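Local coordinates for protein Pab-dependent poly(a)-specific ribonuclease subunit PAN2 (Neurospora crassa, PDB 4CZX) that probably shortens the poly(A) tails of messenger RNAs as catalytic subunit of the PAN2-PAN3 deadenylase, represented here by its N-terminal WD40 propeller domain, at residues N134-I139 against K148-Q153; R91-A96 against E109-L114; L159-Y164 against L177-F182; G84-G89 against R115-T120. All coordinates share one frame; numbering follows the deposited sequence. Where two conformers were deposited one is given.

Contact 1 (N134-I139 against K148-Q153); sequences NKMLVI and KELPTQ
The beta hairpin of strands 135-140 and 145-151, the outer half of a four-stranded blade in this WD40 propeller, sets M136 opposite L150 and V138 opposite K148 as antiparallel hydrogen-bonded pairs. At the first pair, M136 N gives to L150 O at 2.6 Å and lies in the plane of that carbonyl, while L150 N returns a bond to M136 O. V138 N donates to K148 O at 2.8 Å, but the reverse bond from K148 N is weak, so the pairing slackens there. Beyond the strands, T152 N reaches N134 O from well above its carbonyl plane. In the N134 conformer described, ND2 also bonds T152 O, at 3.1 Å.

K135 and E149 are diagonal neighbours on the face they share with L137. The lysine bends at chi2 (94°), which brings its chain alongside E149 OE2 and NZ within 3.0 Å of that oxygen, nearly along the C-O bond. The same oxygen is gripped a second time by S110 OG. On the opposite face, T152 CG2 meets M136 CG at 3.7 Å, the two side chains lying roughly perpendicular, and T152 OG1 turns to D154 O. Further along this face V138 CG2 packs on L150 CD1 at 3.8 Å.

Strand 126-131 pairs with the other side of 135-140, and M136 and L137 touch A130 and V129 on it. H108 touches both L137 and E149, whereas F182, from the loop before strand 184-189, lies against L150.

Contact 2 (R91-A96 against E109-L114); sequences RSVYMA and ESMQDL. With PO4 (phosphate ion), chain D.
R91 and M111 meet where strand 93-96 of one propeller blade approaches the loop that runs into strand 114-119 of the next. The tight part is buried and mostly apolar. M111 CB sits 3.5 Å from R91 O, and its chain runs on extended past S92 CA, so that CE ends 3.8 Å from V93 CG2, the methionine crossing the valine at about a right angle. The same V93 methyl touches L114 CD1 at 4.0 Å.

Toward solvent the packing gives way to polar groups. R91 folds back at chi2 and chi3 (-64° and -46°), bringing its guanidinium edge to M111 O, where NE donates at 2.9 Å in the carbonyl plane. Q112 runs alongside, its OE1 4.1 Å above one guanidinium face and off toward the rim, while its NE2 is held by E109 O at 2.7 Å. NH2 of R91 bonds O1 of a phosphate ion, probably from the crystallisation liquor, at 3.2 Å; R107 NE binds the same ion, so two arginines gather round it.

Behind the apolar part, V93 leans on W104 of strand 102-106 and I86 of strand 85-88, and M111 touches I106 as well as L137 and I139 of strand 135-140.

Contact 3 (L159-Y164 against L177-F182); sequences LKMSRY and LDPITF
M161 leaves its strand at chi1 175° and bends at chi2 (62°), which swings its thioether across P179, putting CE 3.6 Å from P179 CB and SD 3.8 Å from the same atom. The two side chains cross at about a right angle. At one end of a WD40 propeller blade, the end of strand 156-161 and the turn after it here meet the turn joining strands 173-177 and 184-189. Y164 supports the contact from the other flank of the proline. Its ring presents an edge, with CD1 4.0 Å from P179 CD lying near the ring plane, and its CB rests 3.5 Å from L177 O. No hydrogen bond crosses between the two segments; each turn is braced internally instead. S162 N binds Y164 O at 3.0 Å in one. In the other, F182 N binds D178 O, closing the turn that carries P179. R163 points off to N202 and D203, in the loop following strand 194-200 of the adjoining blade, and D178 OD2 pairs with K185. D178 OD1 takes I180 N at 2.8 Å, an Asx turn that T181 N extends to an Asx motif at 2.9 Å, the two donors coming from opposite faces of the carboxylate plane.

Contact 4 (G84-G89 against R115-T120); sequences GVIFLG and RAMSFT
M117 points from strand 114-119, the innermost of its propeller blade, at I86 and L88 on strand 85-88 of the preceding blade. At chi1 62° its CG lies between the backbone N and the carbonyl carbon, and beyond that the chain is fully extended, so the side chain stands out like a rod from its own strand. CB starts 3.8 Å from L88 CD1, in the leucine conformer described. CG runs past the same methyl at an equal separation, and SD follows, still beside L88 CD1 and now 4.2 Å from I86 CG2. CE then enters the angle between the two aliphatic chains, 3.8 Å from L88 CB and 3.8 Å from I86 CG2. L88 in turn straddles the start of the opposing strand, its CD1 3.5 Å from A116 O and its CD2 3.9 Å from R115 N. Here R115 and A116 both face A130 in a classic beta bulge. R115 forms a salt bridge with D113 and a cation-pi contact with W132.

The axes of strands 85-88 and 115-119 stay 8.2 Å apart at their closest, and no hydrogen bond passes between the two segments. Adjacent blades are therefore joined here by van der Waals packing, mostly of buried aliphatic and thioether groups and partly against backbone, while the nearby bond from M117 N to Q77 OE1 adds a directional polar tie.

How the contacts relate
From the N terminus, residues 84-89 and 91-96 carry successive strands of the blade spanning 77-106. The chain then crosses to the next blade, where 109-114 and 115-120 return to them: contact 2 closes the shorter loop and is nested inside that of contact 4. Contact 1 follows in series as a hairpin at the outside of that second blade, linked to contact 2 through S110 and I139. Contact 3 comes last, within the blade spanning 156-189. Its F182 reaches V138 of contact 1, and L159 and M161 reach segment 115-120 of contact 4. Together the four tie three consecutive propeller blades.

Contact 1 (N134-I139 against K148-Q153)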
# COMPACT_ATOMS: atom_id res chain seq x y z
N ASN A 134 -19.32 -33.54 6.49
CA ASN A 134 -19.94 -34.55 7.34
C ASN A 134 -19.75 -34.29 8.83
O ASN A 134 -19.89 -35.19 9.66
CB ASN A 134 -19.41 -35.93 6.94
CG ASN A 134 -19.84 -36.32 5.54
OD1 ASN A 134 -19.02 -36.43 4.63
ND2 ASN A 134 -21.15 -36.52 5.35
N LYS A 135 -19.46 -33.03 9.16
CA LYS A 135 -19.45 -32.58 10.54
C LYS A 135 -20.42 -31.43 10.73
O LYS A 135 -20.65 -30.66 9.80
CB LYS A 135 -18.05 -32.13 10.98
CG LYS A 135 -17.16 -33.22 11.55
CD LYS A 135 -16.28 -33.82 10.48
CE LYS A 135 -15.02 -34.43 11.09
NZ LYS A 135 -14.03 -33.38 11.51
N MET A 136 -21.01 -31.35 11.92
CA MET A 136 -21.76 -30.17 12.33
C MET A 136 -21.14 -29.61 13.60
O MET A 136 -20.50 -30.34 14.35
CB MET A 136 -23.24 -30.49 12.58
CG MET A 136 -23.94 -31.17 11.41
SD MET A 136 -25.72 -31.30 11.68
CE MET A 136 -25.78 -32.42 13.08
N LEU A 137 -21.32 -28.32 13.84
CA LEU A 137 -20.78 -27.71 15.05
C LEU A 137 -21.86 -26.95 15.80
O LEU A 137 -22.72 -26.31 15.20
CB LEU A 137 -19.63 -26.75 14.73
CG LEU A 137 -18.41 -27.36 14.03
CD1 LEU A 137 -18.47 -27.10 12.54
CD2 LEU A 137 -17.13 -26.82 14.65
N VAL A 138 -21.81 -27.06 17.12
CA VAL A 138 -22.70 -26.32 18.00
C VAL A 138 -21.90 -25.15 18.61
O VAL A 138 -20.81 -25.36 19.16
CB VAL A 138 -23.28 -27.22 19.10
CG1 VAL A 138 -24.29 -26.44 19.92
CG2 VAL A 138 -23.94 -28.46 18.49
N ILE A 139 -22.43 -23.94 18.50
CA ILE A 139 -21.73 -22.74 18.97
C ILE A 139 -22.51 -22.01 20.07
O ILE A 139 -23.71 -21.73 19.90
CB ILE A 139 -21.46 -21.76 17.80
CG1 ILE A 139 -20.40 -22.35 16.86
CG2 ILE A 139 -21.03 -20.38 18.30
CD1 ILE A 139 -20.28 -21.65 15.50
N LYS A 148 -19.54 -28.11 20.86
CA LYS A 148 -19.77 -29.49 20.47
C LYS A 148 -19.53 -29.68 18.98
O LYS A 148 -19.80 -28.78 18.18
CB LYS A 148 -21.21 -29.89 20.83
CG LYS A 148 -21.46 -31.38 20.92
CD LYS A 148 -22.67 -31.63 21.79
CE LYS A 148 -22.76 -33.09 22.20
NZ LYS A 148 -23.34 -33.23 23.58
N GLU A 149 -19.00 -30.84 18.63
CA GLU A 149 -18.85 -31.23 17.23
C GLU A 149 -19.64 -32.51 17.00
O GLU A 149 -19.53 -33.44 17.79
CB GLU A 149 -17.37 -31.42 16.88
CG GLU A 149 -17.11 -31.85 15.46
CD GLU A 149 -15.64 -31.75 15.08
OE1 GLU A 149 -14.89 -31.06 15.80
OE2 GLU A 149 -15.25 -32.37 14.07
N LEU A 150 -20.45 -32.55 15.94
CA LEU A 150 -21.29 -33.72 15.68
C LEU A 150 -21.09 -34.29 14.29
O LEU A 150 -20.93 -33.55 13.32
CB LEU A 150 -22.77 -33.34 15.85
CG LEU A 150 -23.12 -32.69 17.18
CD1 LEU A 150 -24.42 -31.91 17.07
CD2 LEU A 150 -23.22 -33.75 18.25
N PRO A 151 -21.10 -35.63 14.18
CA PRO A 151 -21.08 -36.27 12.87
C PRO A 151 -22.43 -36.13 12.19
O PRO A 151 -23.46 -36.09 12.88
CB PRO A 151 -20.79 -37.73 13.21
CG PRO A 151 -21.42 -37.91 14.54
CD PRO A 151 -21.20 -36.61 15.27
N THR A 152 -22.44 -36.05 10.87
CA THR A 152 -23.69 -36.13 10.14
C THR A 152 -23.50 -36.92 8.86
O THR A 152 -22.47 -36.79 8.18
CB THR A 152 -24.28 -34.74 9.83
OG1 THR A 152 -25.53 -34.89 9.15
CG2 THR A 152 -23.34 -33.92 8.98
N GLN A 153 -24.47 -37.76 8.54
CA GLN A 153 -24.42 -38.52 7.30
C GLN A 153 -24.99 -37.69 6.16
O GLN A 153 -24.53 -37.79 5.02
CB GLN A 153 -25.19 -39.83 7.45
CG GLN A 153 -24.50 -40.82 8.36
CD GLN A 153 -24.80 -42.26 7.97
OE1 GLN A 153 -25.95 -42.71 8.02
NE2 GLN A 153 -23.76 -42.99 7.58

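Contact 2 (R91-A96 against E109-L114)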
# COMPACT_ATOMS: atom_id res chain seq x y z
N ARG A 91 -16.04 -21.09 5.67
CA ARG A 91 -14.89 -21.46 6.50
C ARG A 91 -14.96 -20.90 7.93
O ARG A 91 -14.08 -21.16 8.75
CB ARG A 91 -13.58 -20.97 5.85
CG ARG A 91 -13.33 -21.52 4.44
CD ARG A 91 -13.14 -23.04 4.46
NE ARG A 91 -12.24 -23.42 5.53
CZ ARG A 91 -10.91 -23.37 5.46
NH1 ARG A 91 -10.32 -22.97 4.34
NH2 ARG A 91 -10.17 -23.72 6.50
N SER A 92 -16.01 -20.14 8.23
CA SER A 92 -16.04 -19.44 9.50
C SER A 92 -17.41 -18.89 9.85
O SER A 92 -18.30 -18.79 8.99
CB SER A 92 -15.03 -18.28 9.49
OG SER A 92 -15.46 -17.27 8.58
N VAL A 93 -17.56 -18.51 11.12
CA VAL A 93 -18.76 -17.85 11.59
C VAL A 93 -18.29 -16.58 12.28
O VAL A 93 -17.32 -16.60 13.02
CB VAL A 93 -19.56 -18.73 12.57
CG1 VAL A 93 -20.86 -18.05 12.99
CG2 VAL A 93 -19.85 -20.10 11.95
N TYR A 94 -18.97 -15.48 12.00
CA TYR A 94 -18.56 -14.16 12.49
C TYR A 94 -19.74 -13.49 13.16
O TYR A 94 -20.87 -13.60 12.70
CB TYR A 94 -18.06 -13.30 11.32
CG TYR A 94 -17.54 -11.93 11.72
CD1 TYR A 94 -16.42 -11.80 12.52
CD2 TYR A 94 -18.17 -10.78 11.26
CE1 TYR A 94 -15.93 -10.55 12.89
CE2 TYR A 94 -17.68 -9.51 11.62
CZ TYR A 94 -16.57 -9.41 12.43
OH TYR A 94 -16.09 -8.16 12.79
N MET A 95 -19.47 -12.77 14.25
CA MET A 95 -20.52 -11.99 14.89
C MET A 95 -20.05 -10.57 15.14
O MET A 95 -18.95 -10.35 15.64
CB MET A 95 -20.96 -12.62 16.20
CG MET A 95 -22.13 -11.87 16.82
SD MET A 95 -22.78 -12.65 18.31
CE MET A 95 -24.06 -11.48 18.71
N ALA A 96 -20.88 -9.60 14.79
CA ALA A 96 -20.53 -8.20 14.98
C ALA A 96 -21.78 -7.44 15.38
O ALA A 96 -22.89 -7.87 15.07
CB ALA A 96 -19.93 -7.61 13.70
N GLU A 109 -11.30 -25.75 12.45
CA GLU A 109 -10.78 -26.67 11.43
C GLU A 109 -11.87 -27.50 10.75
O GLU A 109 -11.72 -27.89 9.60
CB GLU A 109 -9.75 -27.62 12.04
CG GLU A 109 -8.44 -26.95 12.41
CD GLU A 109 -7.41 -27.94 12.92
OE1 GLU A 109 -7.63 -29.17 12.78
OE2 GLU A 109 -6.37 -27.49 13.47
N SER A 110 -12.96 -27.77 11.46
CA SER A 110 -14.03 -28.59 10.91
C SER A 110 -15.00 -27.76 10.07
O SER A 110 -15.97 -28.28 9.53
CB SER A 110 -14.79 -29.31 12.02
OG SER A 110 -13.97 -30.26 12.67
N MET A 111 -14.73 -26.46 9.96
CA MET A 111 -15.51 -25.61 9.08
C MET A 111 -14.88 -25.61 7.70
O MET A 111 -14.03 -24.77 7.39
CB MET A 111 -15.60 -24.18 9.64
CG MET A 111 -16.27 -24.11 10.99
SD MET A 111 -16.22 -22.45 11.70
CE MET A 111 -17.25 -22.67 13.15
N GLN A 112 -15.29 -26.57 6.87
CA GLN A 112 -14.69 -26.74 5.55
C GLN A 112 -15.57 -26.19 4.43
O GLN A 112 -15.07 -25.60 3.48
CB GLN A 112 -14.37 -28.21 5.30
CG GLN A 112 -13.15 -28.68 6.08
CD GLN A 112 -11.93 -27.77 5.89
OE1 GLN A 112 -11.55 -27.46 4.76
NE2 GLN A 112 -11.33 -27.34 6.99
N ASP A 113 -16.88 -26.42 4.54
CA ASP A 113 -17.82 -25.86 3.58
C ASP A 113 -19.19 -25.69 4.22
O ASP A 113 -20.16 -26.36 3.85
CB ASP A 113 -17.91 -26.75 2.33
CG ASP A 113 -18.64 -26.06 1.18
OD1 ASP A 113 -18.94 -24.86 1.30
OD2 ASP A 113 -18.92 -26.73 0.16
N LEU A 114 -19.25 -24.80 5.22
CA LEU A 114 -20.51 -24.48 5.90
C LEU A 114 -21.49 -23.82 4.95
O LEU A 114 -21.08 -23.02 4.11
CB LEU A 114 -20.25 -23.53 7.08
CG LEU A 114 -19.30 -24.01 8.18
CD1 LEU A 114 -19.17 -22.91 9.22
CD2 LEU A 114 -19.81 -25.28 8.81
P PO4 D . -7.06 -21.27 6.67
O1 PO4 D . -7.08 -22.77 6.44
O2 PO4 D . -7.74 -20.59 5.51
O3 PO4 D . -7.77 -20.95 7.96
O4 PO4 D . -5.62 -20.80 6.78

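Contact 3 (L159-Y164 against L177-F182)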
# COMPACT_ATOMS: atom_id res chain seq x y z
N LEU A 159 -30.96 -24.71 7.33
CA LEU A 159 -31.37 -25.06 8.69
C LEU A 159 -32.26 -23.95 9.22
O LEU A 159 -31.94 -22.78 9.05
CB LEU A 159 -30.15 -25.23 9.61
CG LEU A 159 -29.15 -26.35 9.32
CD1 LEU A 159 -27.90 -26.18 10.18
CD2 LEU A 159 -29.80 -27.69 9.61
N LYS A 160 -33.38 -24.30 9.84
CA LYS A 160 -34.15 -23.30 10.57
C LYS A 160 -34.94 -23.92 11.71
O LYS A 160 -35.60 -24.95 11.55
CB LYS A 160 -35.09 -22.52 9.63
CG LYS A 160 -35.97 -21.49 10.37
CD LYS A 160 -36.50 -20.40 9.44
CE LYS A 160 -37.50 -19.48 10.16
NZ LYS A 160 -37.95 -18.36 9.28
N MET A 161 -34.85 -23.27 12.87
CA MET A 161 -35.54 -23.69 14.07
C MET A 161 -36.94 -23.08 14.14
O MET A 161 -37.09 -21.87 14.03
CB MET A 161 -34.73 -23.28 15.30
CG MET A 161 -35.40 -23.56 16.62
SD MET A 161 -35.73 -25.31 16.92
CE MET A 161 -36.54 -25.19 18.52
N SER A 162 -37.94 -23.93 14.30
CA SER A 162 -39.28 -23.47 14.65
C SER A 162 -39.73 -24.28 15.85
O SER A 162 -39.35 -23.99 16.98
CB SER A 162 -40.26 -23.61 13.49
OG SER A 162 -40.21 -24.91 12.90
N ARG A 163 -40.53 -25.31 15.59
CA ARG A 163 -40.89 -26.30 16.60
C ARG A 163 -39.74 -27.29 16.73
O ARG A 163 -39.44 -27.78 17.82
CB ARG A 163 -42.19 -27.02 16.21
CG ARG A 163 -42.73 -27.94 17.29
CD ARG A 163 -43.96 -28.73 16.82
NE ARG A 163 -45.05 -27.88 16.35
CZ ARG A 163 -46.17 -27.65 17.03
NH1 ARG A 163 -46.35 -28.20 18.22
NH2 ARG A 163 -47.11 -26.86 16.51
N TYR A 164 -39.12 -27.59 15.59
CA TYR A 164 -37.97 -28.49 15.49
C TYR A 164 -36.97 -27.81 14.58
O TYR A 164 -37.29 -26.80 13.95
CB TYR A 164 -38.35 -29.85 14.89
CG TYR A 164 -39.51 -30.55 15.58
CD1 TYR A 164 -39.36 -31.08 16.86
CD2 TYR A 164 -40.74 -30.66 14.96
CE1 TYR A 164 -40.42 -31.70 17.50
CE2 TYR A 164 -41.80 -31.29 15.59
CZ TYR A 164 -41.63 -31.81 16.85
OH TYR A 164 -42.68 -32.43 17.48
N LEU A 177 -35.13 -32.46 12.82
CA LEU A 177 -34.19 -32.78 13.90
C LEU A 177 -34.70 -32.34 15.26
O LEU A 177 -35.21 -31.23 15.42
CB LEU A 177 -32.84 -32.11 13.65
CG LEU A 177 -32.16 -32.27 12.30
CD1 LEU A 177 -30.83 -31.52 12.35
CD2 LEU A 177 -31.95 -33.73 11.97
N ASP A 178 -34.55 -33.22 16.25
CA ASP A 178 -34.84 -32.86 17.62
C ASP A 178 -33.92 -31.70 18.01
O ASP A 178 -32.70 -31.78 17.84
CB ASP A 178 -34.64 -34.06 18.55
CG ASP A 178 -35.03 -33.75 19.99
OD1 ASP A 178 -34.26 -33.04 20.67
OD2 ASP A 178 -36.11 -34.21 20.41
N PRO A 179 -34.50 -30.60 18.50
CA PRO A 179 -33.67 -29.41 18.76
C PRO A 179 -32.76 -29.55 19.97
O PRO A 179 -31.82 -28.77 20.11
CB PRO A 179 -34.72 -28.31 18.99
CG PRO A 179 -35.92 -29.04 19.49
CD PRO A 179 -35.93 -30.36 18.77
N ILE A 180 -33.03 -30.53 20.82
CA ILE A 180 -32.24 -30.77 22.02
C ILE A 180 -31.09 -31.74 21.74
O ILE A 180 -29.96 -31.50 22.15
CB ILE A 180 -33.12 -31.34 23.17
CG1 ILE A 180 -34.30 -30.39 23.48
CG2 ILE A 180 -32.29 -31.56 24.43
CD1 ILE A 180 -35.37 -31.00 24.43
N THR A 181 -31.39 -32.83 21.02
CA THR A 181 -30.41 -33.89 20.80
C THR A 181 -29.83 -33.92 19.38
O THR A 181 -28.82 -34.58 19.13
CB THR A 181 -31.01 -35.28 21.08
OG1 THR A 181 -32.00 -35.59 20.09
CG2 THR A 181 -31.66 -35.32 22.47
N PHE A 182 -30.48 -33.20 18.47
CA PHE A 182 -30.11 -33.15 17.05
C PHE A 182 -30.31 -34.49 16.32
O PHE A 182 -29.88 -34.65 15.18
CB PHE A 182 -28.66 -32.66 16.88
CG PHE A 182 -28.40 -31.36 17.59
CD1 PHE A 182 -29.00 -30.19 17.16
CD2 PHE A 182 -27.58 -31.32 18.71
CE1 PHE A 182 -28.79 -28.99 17.83
CE2 PHE A 182 -27.36 -30.12 19.38
CZ PHE A 182 -27.97 -28.95 18.94

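Contact 4 (G84-G89 against R115-T120)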
# COMPACT_ATOMS: atom_id res chain seq x y z
N GLY A 84 -26.19 -8.50 18.27
CA GLY A 84 -25.68 -8.22 16.94
C GLY A 84 -26.11 -9.22 15.89
O GLY A 84 -27.09 -9.94 16.05
N VAL A 85 -25.35 -9.24 14.80
CA VAL A 85 -25.67 -10.08 13.66
C VAL A 85 -24.67 -11.21 13.55
O VAL A 85 -23.46 -10.99 13.71
CB VAL A 85 -25.67 -9.28 12.35
CG1 VAL A 85 -26.08 -10.18 11.14
CG2 VAL A 85 -26.57 -8.06 12.49
N ILE A 86 -25.16 -12.42 13.27
CA ILE A 86 -24.28 -13.55 13.01
C ILE A 86 -24.21 -13.81 11.50
O ILE A 86 -25.22 -13.81 10.80
CB ILE A 86 -24.75 -14.81 13.75
CG1 ILE A 86 -25.08 -14.47 15.21
CG2 ILE A 86 -23.69 -15.91 13.69
CD1 ILE A 86 -25.60 -15.64 16.00
N PHE A 87 -22.98 -13.97 11.02
CA PHE A 87 -22.69 -14.11 9.59
C PHE A 87 -22.01 -15.45 9.34
O PHE A 87 -21.05 -15.80 10.02
CB PHE A 87 -21.76 -12.99 9.11
CG PHE A 87 -22.21 -11.59 9.47
CD1 PHE A 87 -21.80 -10.99 10.66
CD2 PHE A 87 -22.99 -10.87 8.59
CE1 PHE A 87 -22.20 -9.67 10.99
CE2 PHE A 87 -23.39 -9.57 8.88
CZ PHE A 87 -23.00 -8.96 10.09
N LEU A 88 -22.49 -16.20 8.34
CA LEU A 88 -21.90 -17.49 8.04
C LEU A 88 -21.20 -17.48 6.67
O LEU A 88 -21.77 -17.05 5.67
CB LEU A 88 -22.96 -18.62 8.05
CG LEU A 88 -22.37 -20.03 7.92
CD1 LEU A 88 -23.15 -21.03 8.76
CD2 LEU A 88 -22.33 -20.54 6.46
N GLY A 89 -19.96 -17.96 6.66
CA GLY A 89 -19.24 -18.22 5.42
C GLY A 89 -18.85 -19.68 5.41
O GLY A 89 -19.04 -20.37 6.42
N ARG A 115 -22.78 -24.12 5.10
CA ARG A 115 -23.81 -23.58 4.22
C ARG A 115 -25.01 -23.01 4.96
O ARG A 115 -25.80 -22.24 4.39
CB ARG A 115 -24.31 -24.66 3.25
CG ARG A 115 -23.24 -25.18 2.28
CD ARG A 115 -22.73 -24.09 1.36
NE ARG A 115 -21.71 -24.64 0.44
CZ ARG A 115 -21.99 -25.21 -0.73
NH1 ARG A 115 -23.24 -25.31 -1.16
NH2 ARG A 115 -21.00 -25.70 -1.48
N ALA A 116 -25.17 -23.40 6.22
CA ALA A 116 -26.40 -23.14 6.92
C ALA A 116 -26.21 -23.10 8.42
O ALA A 116 -25.37 -23.79 8.99
CB ALA A 116 -27.46 -24.22 6.58
N MET A 117 -27.05 -22.31 9.06
CA MET A 117 -27.13 -22.37 10.51
C MET A 117 -28.49 -21.99 11.03
O MET A 117 -29.28 -21.34 10.34
CB MET A 117 -26.09 -21.48 11.12
CG MET A 117 -26.30 -20.12 10.75
SD MET A 117 -25.01 -19.26 11.62
CE MET A 117 -25.35 -17.79 10.85
N SER A 118 -28.75 -22.40 12.26
CA SER A 118 -30.04 -22.16 12.89
C SER A 118 -29.87 -22.06 14.40
O SER A 118 -28.86 -22.47 14.95
CB SER A 118 -31.03 -23.28 12.56
OG SER A 118 -30.69 -24.47 13.27
N PHE A 119 -30.89 -21.52 15.06
CA PHE A 119 -30.95 -21.62 16.50
C PHE A 119 -31.32 -23.05 16.87
O PHE A 119 -31.60 -23.88 16.00
CB PHE A 119 -31.93 -20.59 17.06
CG PHE A 119 -31.52 -19.18 16.76
CD1 PHE A 119 -30.40 -18.63 17.37
CD2 PHE A 119 -32.22 -18.41 15.84
CE1 PHE A 119 -29.99 -17.33 17.09
CE2 PHE A 119 -31.82 -17.11 15.55
CZ PHE A 119 -30.70 -16.57 16.18
N THR A 120 -31.30 -23.34 18.17
CA THR A 120 -31.54 -24.69 18.65
C THR A 120 -32.60 -24.63 19.75
O THR A 120 -33.57 -23.88 19.63
CB THR A 120 -30.25 -25.36 19.17
OG1 THR A 120 -29.79 -24.69 20.35
CG2 THR A 120 -29.15 -25.32 18.09